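Local coordinates for protein elastase inhibitor AFUEI (Aspergillus fumigatus Af293, PDB 3W0E) that acts as a secreted, non-competitive inhibitor of A. fumigatus elastase and also inhibits human leukocyte elastase, at residues K7-V12 and S50-Q55. Residues are numbered along the deposited sequence; the frame is centred on the assembly and turned at random.
Sequences KEAQFV and SRLNIQ
L52 meets the helix at two successive residues, A9 and E8, one for each branch of its isobutyl group. CG anti to the backbone N (chi1 174°) puts the two methyls on these neighbours: CD1 presses on the methyl of A9, 3.6 Å from its CB, while CD2 lies against the E8 side chain, 4.1 Å from CB. The two longer chains run at about a right angle, and E8 OE1 passes 4.0 Å from L52 CD2 without bonding to it. The buried carboxylate is held elsewhere, OE2 by the backbone N of Q30 and OE1 by the hydroxyl of S31. One turn along from E8, V12 turns both methyls to the tip of I54, with CG2 4.1 Å from CD1. The contact is buried and mostly apolar; the axes of 7-12 and 52-55 come within 9.0 Å, their N-to-C directions 17° apart. Helix 2-15 thus packs on one face of the mixed sheet, a helix-on-sheet layer of this I78-family inhibitor (CI-2 clan), with strand 52-56 central; A9 and V12 also touch strand 62-67, and I54 reaches I34 of strand 34-37. N53, pointing away from the helix, hydrogen-bonds through OD1 to R35 NE and through ND2 to A68 OXT.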
loop_
_atom_site.group_PDB
_atom_site.type_symbol
_atom_site.label_atom_id
_atom_site.label_comp_id
_atom_site.label_asym_id
_atom_site.label_seq_id
_atom_site.Cartn_x
_atom_site.Cartn_y
_atom_site.Cartn_z
ATOM N N LYS A 7 1.706 -7.743 -9.607
ATOM C CA LYS A 7 2.058 -9.154 -9.592
ATOM C C LYS A 7 3.125 -9.418 -8.537
ATOM O O LYS A 7 2.975 -10.316 -7.703
ATOM C CB LYS A 7 2.595 -9.587 -10.956
ATOM C CG LYS A 7 1.549 -9.847 -12.025
ATOM C CD LYS A 7 2.221 -10.477 -13.239
ATOM C CE LYS A 7 1.215 -11.056 -14.225
ATOM N NZ LYS A 7 1.907 -11.805 -15.318
ATOM N N GLU A 8 4.209 -8.643 -8.596
ATOM C CA GLU A 8 5.305 -8.789 -7.643
ATOM C C GLU A 8 4.898 -8.418 -6.205
ATOM O O GLU A 8 5.286 -9.097 -5.255
ATOM C CB GLU A 8 6.545 -8.010 -8.108
ATOM C CG GLU A 8 7.170 -8.575 -9.386
ATOM C CD GLU A 8 8.474 -7.899 -9.773
ATOM O OE1 GLU A 8 8.672 -6.712 -9.414
ATOM O OE2 GLU A 8 9.307 -8.554 -10.447
ATOM N N ALA A 9 4.107 -7.365 -6.030
ATOM C CA ALA A 9 3.633 -7.041 -4.689
ATOM C C ALA A 9 2.830 -8.212 -4.126
ATOM O O ALA A 9 2.812 -8.444 -2.919
ATOM C CB ALA A 9 2.816 -5.770 -4.687
ATOM N N GLN A 10 2.185 -8.962 -5.015
ATOM C CA GLN A 10 1.401 -10.129 -4.617
ATOM C C GLN A 10 2.315 -11.286 -4.243
ATOM O O GLN A 10 2.104 -11.945 -3.222
ATOM C CB GLN A 10 0.465 -10.559 -5.752
ATOM C CG GLN A 10 -0.351 -11.812 -5.457
ATOM C CD GLN A 10 -1.498 -11.546 -4.497
ATOM O OE1 GLN A 10 -1.614 -10.448 -3.937
ATOM N NE2 GLN A 10 -2.358 -12.548 -4.305
ATOM N N PHE A 11 3.316 -11.527 -5.088
ATOM C CA PHE A 11 4.329 -12.546 -4.847
ATOM C C PHE A 11 4.999 -12.304 -3.504
ATOM O O PHE A 11 5.253 -13.238 -2.743
ATOM C CB PHE A 11 5.380 -12.502 -5.959
ATOM C CG PHE A 11 6.601 -13.339 -5.684
ATOM C CD1 PHE A 11 7.752 -12.763 -5.176
ATOM C CD2 PHE A 11 6.600 -14.700 -5.941
ATOM C CE1 PHE A 11 8.877 -13.527 -4.923
ATOM C CE2 PHE A 11 7.724 -15.470 -5.682
ATOM C CZ PHE A 11 8.861 -14.881 -5.173
ATOM N N VAL A 12 5.293 -11.035 -3.234
ATOM C CA VAL A 12 5.974 -10.640 -2.006
ATOM C C VAL A 12 5.075 -10.862 -0.790
ATOM O O VAL A 12 5.490 -11.497 0.182
ATOM C CB VAL A 12 6.424 -9.161 -2.060
ATOM C CG1 VAL A 12 6.945 -8.715 -0.701
ATOM C CG2 VAL A 12 7.478 -8.962 -3.146
ATOM N N SER A 50 3.187 2.492 -10.704
ATOM C CA SER A 50 4.267 1.621 -11.188
ATOM C C SER A 50 5.317 1.298 -10.122
ATOM O O SER A 50 6.185 0.453 -10.339
ATOM C CB SER A 50 4.986 2.269 -12.387
ATOM O OG SER A 50 4.067 2.731 -13.370
ATOM N N ARG A 51 5.254 1.981 -8.987
ATOM C CA ARG A 51 6.288 1.853 -7.964
ATOM C C ARG A 51 5.976 0.749 -6.965
ATOM O O ARG A 51 4.895 0.724 -6.351
ATOM C CB ARG A 51 6.480 3.188 -7.239
ATOM C CG ARG A 51 7.572 3.154 -6.127
ATOM C CD ARG A 51 7.922 4.545 -5.701
ATOM N NE ARG A 51 6.734 5.282 -5.285
ATOM C CZ ARG A 51 6.684 6.598 -5.109
ATOM N NH1 ARG A 51 7.769 7.341 -5.283
ATOM N NH2 ARG A 51 5.538 7.173 -4.746
ATOM N N LEU A 52 6.908 -0.190 -6.821
ATOM C CA LEU A 52 6.740 -1.249 -5.853
ATOM C C LEU A 52 7.366 -0.785 -4.547
ATOM O O LEU A 52 8.540 -0.414 -4.507
ATOM C CB LEU A 52 7.393 -2.542 -6.327
ATOM C CG LEU A 52 7.395 -3.677 -5.311
ATOM C CD1 LEU A 52 5.968 -3.996 -4.829
ATOM C CD2 LEU A 52 8.045 -4.915 -5.914
ATOM N N ASN A 53 6.567 -0.793 -3.487
ATOM C CA ASN A 53 7.058 -0.451 -2.159
ATOM C C ASN A 53 7.234 -1.705 -1.341
ATOM O O ASN A 53 6.307 -2.482 -1.172
ATOM C CB ASN A 53 6.090 0.492 -1.437
ATOM C CG ASN A 53 5.939 1.808 -2.136
ATOM O OD1 ASN A 53 6.825 2.659 -2.080
ATOM N ND2 ASN A 53 4.817 1.988 -2.820
ATOM N N ILE A 54 8.449 -1.911 -0.845
ATOM C CA ILE A 54 8.734 -3.047 0.012
ATOM C C ILE A 54 8.900 -2.501 1.422
ATOM O O ILE A 54 9.804 -1.710 1.680
ATOM C CB ILE A 54 10.035 -3.717 -0.412
ATOM C CG1 ILE A 54 9.941 -4.170 -1.877
ATOM C CG2 ILE A 54 10.346 -4.899 0.509
ATOM C CD1 ILE A 54 9.027 -5.341 -2.087
ATOM N N GLN A 55 8.026 -2.906 2.331
ATOM C CA GLN A 55 8.070 -2.362 3.672
ATOM C C GLN A 55 8.767 -3.378 4.552
ATOM O O GLN A 55 8.394 -4.563 4.565
ATOM C CB GLN A 55 6.652 -2.092 4.184
ATOM C CG GLN A 55 6.621 -1.288 5.468
ATOM C CD GLN A 55 5.343 -0.477 5.631
ATOM O OE1 GLN A 55 4.375 -0.627 4.867
ATOM N NE2 GLN A 55 5.340 0.401 6.622
#